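Local coordinates for C2 domain protein (Ramazzottius varieornatus, PDB 7DF2) that binds calcium ions through its C2 domain and is found specifically in tardigrades, its wider biological role not being established, at residues A[45-50]-A[128-133]; A[167-172]-A[181-186]. All coordinates share one frame; numbering follows the deposited sequence.

Contact 1 joins the two sheets of the beta sandwich through its core, and contact 2 lies in one of those sheets, where strand 181-190 runs between 41-51 and 170-173. Their centres are about 9 Å apart. Strands 41-51 and 181-190 are stitched directly: N46 N lies 2.8 Å from R185 O, and V48 N 2.8 Å from Y183 O, both probable hydrogen bonds. The contacts share the glycan pocket, contact 1 giving V48 and R49 and contact 2 giving E169. The calcium sites lie at one end of the sandwich, a bound ion about 12 Å from the A132 side chain.

Contact 1: residues A[45-50]-A[128-133]; sequences MNVVRL and MRVRAI. With GLC (alpha-D-glucopyranose), chain B.
With CG anti to the backbone N (chi1 169°) and every later torsion extended, M45 stretches straight across the core until its methyl reaches strand 128-133. M128 instead sets CG beside its own N and bends at chi3 (-77°), which turns its sulfur back toward M45. The two thioether chains pass at a slant, M45 SD resting 3.8 Å from M128 CB. Beyond the sulfur, M45 CE presses on V130 CG2 at 3.5 Å, tighter than a usual carbon contact, and also lies 3.6 Å from R129 O. That same V130 methyl meets V47 CG2 at 4.2 Å, while the other branch, CG1, faces L50 CD2 at 4.2 Å in one of two L50 conformers. There L50 CD2 also abuts A132 CB. The strands belong to different sheets, the segment axes 9.2 Å apart at closest approach and inclined by 37°, and mainly side chains bridge the gap. N46 and R129 turn away from the opposing strand but stay buried: R129 forms a salt bridge with D77, and N46 bonds D111. R49 NH1, in one of two conformers, gives GLC O4 a weak hydrogen bond of 3.2 Å and pairs with E169, while V48 CG1 lies 3.7 Å from GLC O4. The chemistry divides by face: buried thioethers and aliphatic branches join the C2 sandwich by hydrophobic burial, while the reverse of strand 41-51 offers charge and a methyl to the glycan.

Contact 2: residues A[167-172]-A[181-186]; sequences SPEIAC and KVYLRY
S167 and Y186 hold each other at the open end of the hairpin: S167 N donates to Y186 O at 2.8 Å, and Y186 N returns a bond to S167 OG at 3.0 Å. A chi1 of 74° places OG between the S167 backbone N and carbonyl carbon; there it accepts from Y186 and donates to P168 O. The same side chain lays CB over one face of the Y186 ring, a CH-pi contact 4.0 Å from the centroid, while I170 CD1 meets that ring at its edge. I170 and L184 exchange two backbone bonds, the shorter running from I170 N to L184 O at 2.6 Å, and C172 and V182 exchange two more. A171 and Y183 form the non-hydrogen-bonded pair between them, A171 CB 3.6 Å from Y183 CE2. A171 O accepts a hydrogen bond from a water that K181 NZ, in one of two conformers, also holds weakly; the stronger NZ bond goes to A178 O. S167 O is likewise served by a water, which accepts in the guanidinium plane from R185 NH1 at 3.0 Å; R185 NE is spent on N46. One conformer of E169 turns its carboxylate to R49 and the glycan. I170, C172, V182 and L184 share the inward face, where C172 is disulfide-bonded to C148 of the opposite sheet. This antiparallel beta hairpin puts an outermost strand on the four-stranded sheet of a C2 beta sandwich.

Contact 1: residues A[45-50]-A[128-133]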
ATOM      1  N   MET A  45      -5.457   2.692   5.078  1.00 21.13           N
ATOM      2  CA  MET A  45      -4.811   1.511   4.523  1.00 18.08           C
ATOM      3  C   MET A  45      -4.010   0.845   5.628  1.00 20.84           C
ATOM      4  O   MET A  45      -3.072   1.442   6.170  1.00 18.56           O
ATOM      5  CB  MET A  45      -3.912   1.891   3.350  1.00 17.73           C
ATOM      6  CG  MET A  45      -2.980   0.787   2.857  1.00 18.13           C
ATOM      7  SD  MET A  45      -1.966   1.473   1.521  1.00 21.40           S
ATOM      8  CE  MET A  45      -0.827   0.110   1.242  1.00 24.33           C
ATOM      9  N   ASN A  46      -4.398  -0.376   5.979  1.00 19.02           N
ATOM     10  CA  ASN A  46      -3.758  -1.150   7.036  1.00 18.55           C
ATOM     11  C   ASN A  46      -2.907  -2.227   6.378  1.00 19.15           C
ATOM     12  O   ASN A  46      -3.437  -3.112   5.693  1.00 19.91           O
ATOM     13  CB  ASN A  46      -4.827  -1.761   7.941  1.00 19.30           C
ATOM     14  CG  ASN A  46      -4.272  -2.620   9.067  1.00 22.33           C
ATOM     15  OD1 ASN A  46      -4.881  -3.641   9.413  1.00 22.15           O
ATOM     16  ND2 ASN A  46      -3.184  -2.183   9.705  1.00 22.45           N
ATOM     17  N   VAL A  47      -1.593  -2.143   6.560  1.00 18.99           N
ATOM     18  CA  VAL A  47      -0.681  -3.165   6.061  1.00 18.32           C
ATOM     19  C   VAL A  47      -0.511  -4.190   7.174  1.00 17.50           C
ATOM     20  O   VAL A  47       0.116  -3.916   8.199  1.00 17.84           O
ATOM     21  CB  VAL A  47       0.655  -2.560   5.622  1.00 20.15           C
ATOM     22  CG1 VAL A  47       1.639  -3.667   5.216  1.00 19.15           C
ATOM     23  CG2 VAL A  47       0.401  -1.601   4.466  1.00 20.14           C
ATOM     24  N   VAL A  48      -1.100  -5.371   6.978  1.00 17.03           N
ATOM     25  CA  VAL A  48      -1.199  -6.347   8.054  1.00 18.84           C
ATOM     26  C   VAL A  48       0.100  -7.124   8.198  1.00 19.01           C
ATOM     27  O   VAL A  48       0.707  -7.163   9.273  1.00 16.95           O
ATOM     28  CB  VAL A  48      -2.389  -7.293   7.803  1.00 18.65           C
ATOM     29  CG1 VAL A  48      -2.471  -8.339   8.909  1.00 20.49           C
ATOM     30  CG2 VAL A  48      -3.693  -6.468   7.692  1.00 18.45           C
ATOM     31  N   ARG A  49       0.552  -7.738   7.108  0.70 19.47           N
ATOM     32  CA  ARG A  49       1.790  -8.503   7.140  0.70 18.13           C
ATOM     33  C   ARG A  49       2.269  -8.705   5.714  0.70 15.54           C
ATOM     34  O   ARG A  49       1.525  -8.501   4.752  0.70 19.10           O
ATOM     35  CB  ARG A  49       1.597  -9.842   7.857  0.70 19.84           C
ATOM     36  CG  ARG A  49       0.596 -10.747   7.184  0.70 20.14           C
ATOM     37  CD  ARG A  49       0.482 -12.067   7.945  0.70 23.09           C
ATOM     38  NE  ARG A  49      -0.393 -12.963   7.205  0.70 20.90           N
ATOM     39  CZ  ARG A  49      -1.716 -12.864   7.186  0.70 34.20           C
ATOM     40  NH1 ARG A  49      -2.327 -11.910   7.890  0.70 28.75           N
ATOM     41  NH2 ARG A  49      -2.428 -13.720   6.464  0.70 29.60           N
ATOM     42  N   LEU A  50       3.533  -9.104   5.595  0.70 18.64           N
ATOM     43  CA  LEU A  50       4.195  -9.275   4.307  0.70 17.46           C
ATOM     44  C   LEU A  50       4.892 -10.623   4.328  0.70 19.36           C
ATOM     45  O   LEU A  50       5.720 -10.873   5.209  0.70 19.81           O
ATOM     46  CB  LEU A  50       5.199  -8.132   4.085  0.70 20.21           C
ATOM     47  CG  LEU A  50       5.929  -7.738   2.790  0.70 29.39           C
ATOM     48  CD1 LEU A  50       6.289  -8.906   1.958  0.70 19.73           C
ATOM     49  CD2 LEU A  50       5.167  -6.687   1.969  0.70 26.36           C
ATOM     50  N   MET A 128      -3.825   0.967  -3.553  1.00 19.62           N
ATOM     51  CA  MET A 128      -2.954   0.755  -2.403  1.00 19.82           C
ATOM     52  C   MET A 128      -1.626   0.226  -2.934  1.00 20.05           C
ATOM     53  O   MET A 128      -1.604  -0.798  -3.624  1.00 22.46           O
ATOM     54  CB  MET A 128      -3.592  -0.229  -1.428  1.00 17.50           C
ATOM     55  CG  MET A 128      -4.854   0.319  -0.779  1.00 21.05           C
ATOM     56  SD  MET A 128      -5.536  -0.827   0.431  1.00 27.05           S
ATOM     57  CE  MET A 128      -6.346  -2.042  -0.597  1.00 25.87           C
ATOM     58  N   ARG A 129      -0.536   0.948  -2.667  1.00 17.64           N
ATOM     59  CA  ARG A 129       0.781   0.613  -3.205  1.00 15.65           C
ATOM     60  C   ARG A 129       1.712   0.265  -2.053  1.00 19.60           C
ATOM     61  O   ARG A 129       1.769   0.993  -1.058  1.00 18.75           O
ATOM     62  CB  ARG A 129       1.373   1.773  -4.020  1.00 17.25           C
ATOM     63  CG  ARG A 129       0.628   2.078  -5.310  1.00 20.97           C
ATOM     64  CD  ARG A 129       1.426   3.070  -6.150  1.00 21.81           C
ATOM     65  NE  ARG A 129       0.728   3.398  -7.387  1.00 26.73           N
ATOM     66  CZ  ARG A 129       0.880   2.739  -8.531  1.00 30.61           C
ATOM     67  NH1 ARG A 129       1.714   1.704  -8.610  1.00 25.50           N
ATOM     68  NH2 ARG A 129       0.197   3.119  -9.602  1.00 26.69           N
ATOM     69  N   VAL A 130       2.450  -0.838  -2.190  1.00 17.08           N
ATOM     70  CA  VAL A 130       3.475  -1.219  -1.224  1.00 18.37           C
ATOM     71  C   VAL A 130       4.719  -1.616  -2.000  1.00 15.60           C
ATOM     72  O   VAL A 130       4.631  -2.296  -3.029  1.00 17.66           O
ATOM     73  CB  VAL A 130       3.031  -2.390  -0.315  1.00 16.27           C
ATOM     74  CG1 VAL A 130       4.176  -2.841   0.599  1.00 18.18           C
ATOM     75  CG2 VAL A 130       1.818  -2.001   0.528  1.00 18.07           C
ATOM     76  N   ARG A 131       5.874  -1.179  -1.520  1.00 15.70           N
ATOM     77  CA  ARG A 131       7.139  -1.644  -2.076  1.00 18.84           C
ATOM     78  C   ARG A 131       8.002  -2.205  -0.956  1.00 19.36           C
ATOM     79  O   ARG A 131       8.159  -1.577   0.099  1.00 18.07           O
ATOM     80  CB  ARG A 131       7.877  -0.522  -2.813  1.00 17.14           C
ATOM     81  CG  ARG A 131       9.302  -0.923  -3.272  1.00 17.95           C
ATOM     82  CD  ARG A 131       9.898   0.201  -4.128  1.00 24.02           C
ATOM     83  NE  ARG A 131      11.271  -0.061  -4.538  1.00 28.61           N
ATOM     84  CZ  ARG A 131      11.606  -0.746  -5.628  1.00 27.62           C
ATOM     85  NH1 ARG A 131      10.668  -1.242  -6.417  1.00 28.56           N
ATOM     86  NH2 ARG A 131      12.884  -0.930  -5.931  1.00 30.63           N
ATOM     87  N   ALA A 132       8.559  -3.388  -1.185  1.00 19.76           N
ATOM     88  CA  ALA A 132       9.450  -4.021  -0.227  1.00 16.86           C
ATOM     89  C   ALA A 132      10.793  -4.272  -0.891  1.00 17.32           C
ATOM     90  O   ALA A 132      10.849  -4.814  -1.997  1.00 19.71           O
ATOM     91  CB  ALA A 132       8.861  -5.341   0.290  1.00 16.51           C
ATOM     92  N   ILE A 133      11.873  -3.880  -0.219  1.00 18.70           N
ATOM     93  CA  ILE A 133      13.222  -4.192  -0.686  1.00 17.46           C
ATOM     94  C   ILE A 133      13.984  -4.803   0.476  1.00 18.78           C
ATOM     95  O   ILE A 133      13.665  -4.591   1.648  1.00 18.99           O
ATOM     96  CB  ILE A 133      13.996  -2.968  -1.245  1.00 19.32           C
ATOM     97  CG1 ILE A 133      14.215  -1.918  -0.158  1.00 23.05           C
ATOM     98  CG2 ILE A 133      13.241  -2.327  -2.392  1.00 19.78           C
ATOM     99  CD1 ILE A 133      15.609  -1.907   0.429  1.00 29.30           C
TER
HETATM  100  C1  GLC B   1      -2.742 -13.169  14.226  1.00 65.14           C
HETATM  101  C2  GLC B   1      -1.658 -13.971  13.493  1.00 57.29           C
HETATM  102  C3  GLC B   1      -0.945 -13.141  12.419  1.00 57.78           C
HETATM  103  C4  GLC B   1      -1.941 -12.326  11.591  1.00 55.17           C
HETATM  104  C5  GLC B   1      -3.003 -11.689  12.487  1.00 56.30           C
HETATM  105  C6  GLC B   1      -4.030 -10.909  11.676  1.00 47.27           C
HETATM  106  O2  GLC B   1      -0.715 -14.517  14.394  1.00 59.81           O
HETATM  107  O3  GLC B   1      -0.206 -13.994  11.562  1.00 40.93           O
HETATM  108  O4  GLC B   1      -1.282 -11.325  10.830  1.00 31.10           O
HETATM  109  O5  GLC B   1      -3.636 -12.697  13.253  1.00 63.74           O
HETATM  110  O6  GLC B   1      -4.283  -9.695  12.347  1.00 53.99           O

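Contact 2: residues A[167-172]-A[181-186]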
ATOM      1  N   SER A 167     -12.330  -3.636   5.578  1.00 26.72           N
ATOM      2  CA  SER A 167     -12.460  -4.706   4.618  1.00 24.45           C
ATOM      3  C   SER A 167     -11.891  -5.992   5.216  1.00 25.04           C
ATOM      4  O   SER A 167     -11.149  -5.958   6.202  1.00 26.68           O
ATOM      5  CB  SER A 167     -11.713  -4.358   3.338  1.00 24.32           C
ATOM      6  OG  SER A 167     -10.313  -4.482   3.593  1.00 21.94           O
ATOM      7  N   PRO A 168     -12.213  -7.145   4.635  1.00 27.46           N
ATOM      8  CA  PRO A 168     -11.469  -8.357   4.983  1.00 23.33           C
ATOM      9  C   PRO A 168     -10.012  -8.198   4.576  1.00 27.42           C
ATOM     10  O   PRO A 168      -9.648  -7.329   3.780  1.00 28.55           O
ATOM     11  CB  PRO A 168     -12.164  -9.456   4.168  1.00 34.68           C
ATOM     12  CG  PRO A 168     -12.813  -8.728   3.043  1.00 38.18           C
ATOM     13  CD  PRO A 168     -13.249  -7.409   3.621  1.00 31.94           C
ATOM     14  N   GLU A 169      -9.160  -9.021   5.177  0.68 28.95           N
ATOM     15  CA  GLU A 169      -7.777  -9.053   4.734  0.68 27.91           C
ATOM     16  C   GLU A 169      -7.741  -9.412   3.255  0.68 33.23           C
ATOM     17  O   GLU A 169      -8.476 -10.289   2.789  0.68 35.36           O
ATOM     18  CB  GLU A 169      -6.956 -10.040   5.575  0.68 28.33           C
ATOM     19  CG  GLU A 169      -6.768  -9.583   7.032  0.68 31.18           C
ATOM     20  CD  GLU A 169      -5.712 -10.381   7.783  0.68 29.76           C
ATOM     21  OE1 GLU A 169      -5.077 -11.248   7.163  0.68 34.03           O
ATOM     22  OE2 GLU A 169      -5.520 -10.137   8.996  0.68 43.23           O
ATOM     23  N   ILE A 170      -6.934  -8.674   2.503  1.00 23.45           N
ATOM     24  CA  ILE A 170      -6.760  -8.881   1.065  1.00 26.09           C
ATOM     25  C   ILE A 170      -5.345  -9.378   0.815  1.00 28.02           C
ATOM     26  O   ILE A 170      -4.374  -8.738   1.235  1.00 25.16           O
ATOM     27  CB  ILE A 170      -7.013  -7.583   0.279  1.00 29.90           C
ATOM     28  CG1 ILE A 170      -8.413  -7.028   0.581  1.00 28.14           C
ATOM     29  CG2 ILE A 170      -6.746  -7.787  -1.224  1.00 28.19           C
ATOM     30  CD1 ILE A 170      -8.572  -5.558   0.247  1.00 31.40           C
ATOM     31  N   ALA A 171      -5.223 -10.499   0.100  1.00 24.05           N
ATOM     32  CA  ALA A 171      -3.923 -11.105  -0.191  1.00 27.57           C
ATOM     33  C   ALA A 171      -3.429 -10.522  -1.503  1.00 25.33           C
ATOM     34  O   ALA A 171      -3.781 -11.000  -2.586  1.00 28.49           O
ATOM     35  CB  ALA A 171      -4.031 -12.624  -0.265  1.00 29.54           C
ATOM     36  N   CYS A 172      -2.594  -9.495  -1.411  1.00 21.82           N
ATOM     37  CA  CYS A 172      -2.189  -8.711  -2.566  1.00 21.96           C
ATOM     38  C   CYS A 172      -0.908  -9.287  -3.151  1.00 23.67           C
ATOM     39  O   CYS A 172       0.139  -9.257  -2.496  1.00 20.47           O
ATOM     40  CB  CYS A 172      -1.962  -7.259  -2.162  1.00 25.12           C
ATOM     41  SG  CYS A 172      -1.856  -6.217  -3.574  1.00 28.57           S
ATOM     42  N   LYS A 181       3.080 -12.196  -1.071  0.70 23.19           N
ATOM     43  CA  LYS A 181       1.836 -11.494  -0.789  0.70 19.64           C
ATOM     44  C   LYS A 181       2.039 -10.481   0.323  0.70 19.19           C
ATOM     45  O   LYS A 181       2.714 -10.768   1.313  0.70 20.06           O
ATOM     46  CB  LYS A 181       0.720 -12.455  -0.365  0.70 25.10           C
ATOM     47  CG  LYS A 181       0.578 -13.679  -1.261  0.70 26.22           C
ATOM     48  CD  LYS A 181      -0.205 -13.396  -2.520  0.70 26.46           C
ATOM     49  CE  LYS A 181      -0.636 -14.729  -3.141  0.70 31.92           C
ATOM     50  NZ  LYS A 181      -0.749 -14.690  -4.624  0.70 23.33           N
ATOM     51  N   VAL A 182       1.456  -9.298   0.156  1.00 18.84           N
ATOM     52  CA  VAL A 182       1.240  -8.371   1.256  1.00 18.21           C
ATOM     53  C   VAL A 182      -0.245  -8.428   1.582  1.00 20.72           C
ATOM     54  O   VAL A 182      -1.089  -8.427   0.678  1.00 22.38           O
ATOM     55  CB  VAL A 182       1.699  -6.934   0.945  1.00 19.05           C
ATOM     56  CG1 VAL A 182       0.872  -6.289  -0.143  1.00 21.40           C
ATOM     57  CG2 VAL A 182       1.610  -6.088   2.229  1.00 19.26           C
ATOM     58  N   TYR A 183      -0.563  -8.547   2.860  1.00 17.74           N
ATOM     59  CA  TYR A 183      -1.947  -8.648   3.287  1.00 16.53           C
ATOM     60  C   TYR A 183      -2.404  -7.271   3.720  1.00 17.30           C
ATOM     61  O   TYR A 183      -1.755  -6.639   4.562  1.00 18.65           O
ATOM     62  CB  TYR A 183      -2.102  -9.667   4.408  1.00 17.36           C
ATOM     63  CG  TYR A 183      -1.826 -11.063   3.894  1.00 21.15           C
ATOM     64  CD1 TYR A 183      -0.526 -11.516   3.758  1.00 22.32           C
ATOM     65  CD2 TYR A 183      -2.864 -11.894   3.493  1.00 28.16           C
ATOM     66  CE1 TYR A 183      -0.254 -12.794   3.239  1.00 27.65           C
ATOM     67  CE2 TYR A 183      -2.609 -13.171   2.992  1.00 29.52           C
ATOM     68  CZ  TYR A 183      -1.299 -13.609   2.871  1.00 35.61           C
ATOM     69  OH  TYR A 183      -1.021 -14.867   2.379  1.00 33.62           O
ATOM     70  N   LEU A 184      -3.500  -6.807   3.124  1.00 17.94           N
ATOM     71  CA  LEU A 184      -3.970  -5.435   3.285  1.00 20.38           C
ATOM     72  C   LEU A 184      -5.414  -5.414   3.757  1.00 23.13           C
ATOM     73  O   LEU A 184      -6.188  -6.336   3.485  1.00 23.03           O
ATOM     74  CB  LEU A 184      -3.886  -4.660   1.965  1.00 20.26           C
ATOM     75  CG  LEU A 184      -2.512  -4.579   1.317  1.00 20.70           C
ATOM     76  CD1 LEU A 184      -2.614  -3.895  -0.040  1.00 22.16           C
ATOM     77  CD2 LEU A 184      -1.567  -3.822   2.249  1.00 17.44           C
ATOM     78  N   ARG A 185      -5.775  -4.338   4.453  1.00 17.88           N
ATOM     79  CA  ARG A 185      -7.174  -4.013   4.720  1.00 19.10           C
ATOM     80  C   ARG A 185      -7.366  -2.531   4.463  1.00 21.18           C
ATOM     81  O   ARG A 185      -6.430  -1.741   4.608  1.00 20.11           O
ATOM     82  CB  ARG A 185      -7.586  -4.291   6.171  1.00 23.22           C
ATOM     83  CG  ARG A 185      -7.393  -5.698   6.653  1.00 25.51           C
ATOM     84  CD  ARG A 185      -8.056  -5.861   8.014  1.00 25.17           C
ATOM     85  NE  ARG A 185      -7.566  -4.915   9.019  1.00 24.63           N
ATOM     86  CZ  ARG A 185      -8.185  -4.681  10.175  1.00 27.94           C
ATOM     87  NH1 ARG A 185      -9.328  -5.311  10.452  1.00 28.06           N
ATOM     88  NH2 ARG A 185      -7.674  -3.818  11.050  1.00 30.77           N
ATOM     89  N   TYR A 186      -8.594  -2.134   4.139  1.00 22.11           N
ATOM     90  CA  TYR A 186      -8.856  -0.713   4.005  1.00 18.24           C
ATOM     91  C   TYR A 186     -10.203  -0.376   4.611  1.00 21.41           C
ATOM     92  O   TYR A 186     -11.067  -1.240   4.794  1.00 22.72           O
ATOM     93  CB  TYR A 186      -8.823  -0.249   2.541  1.00 19.49           C
ATOM     94  CG  TYR A 186      -9.981  -0.751   1.716  1.00 20.57           C
ATOM     95  CD1 TYR A 186      -9.921  -1.983   1.078  1.00 21.59           C
ATOM     96  CD2 TYR A 186     -11.136   0.018   1.555  1.00 24.90           C
ATOM     97  CE1 TYR A 186     -10.990  -2.452   0.311  1.00 25.98           C
ATOM     98  CE2 TYR A 186     -12.203  -0.439   0.795  1.00 26.56           C
ATOM     99  CZ  TYR A 186     -12.121  -1.671   0.175  1.00 32.48           C
ATOM    100  OH  TYR A 186     -13.178  -2.120  -0.581  1.00 33.95           O
TER
HETATM  101  O   HOH W   1     -10.927  -7.189   8.678  1.00 29.81           O
HETATM  102  O   HOH W   2      -3.552 -13.083  -4.045  1.00 35.89           O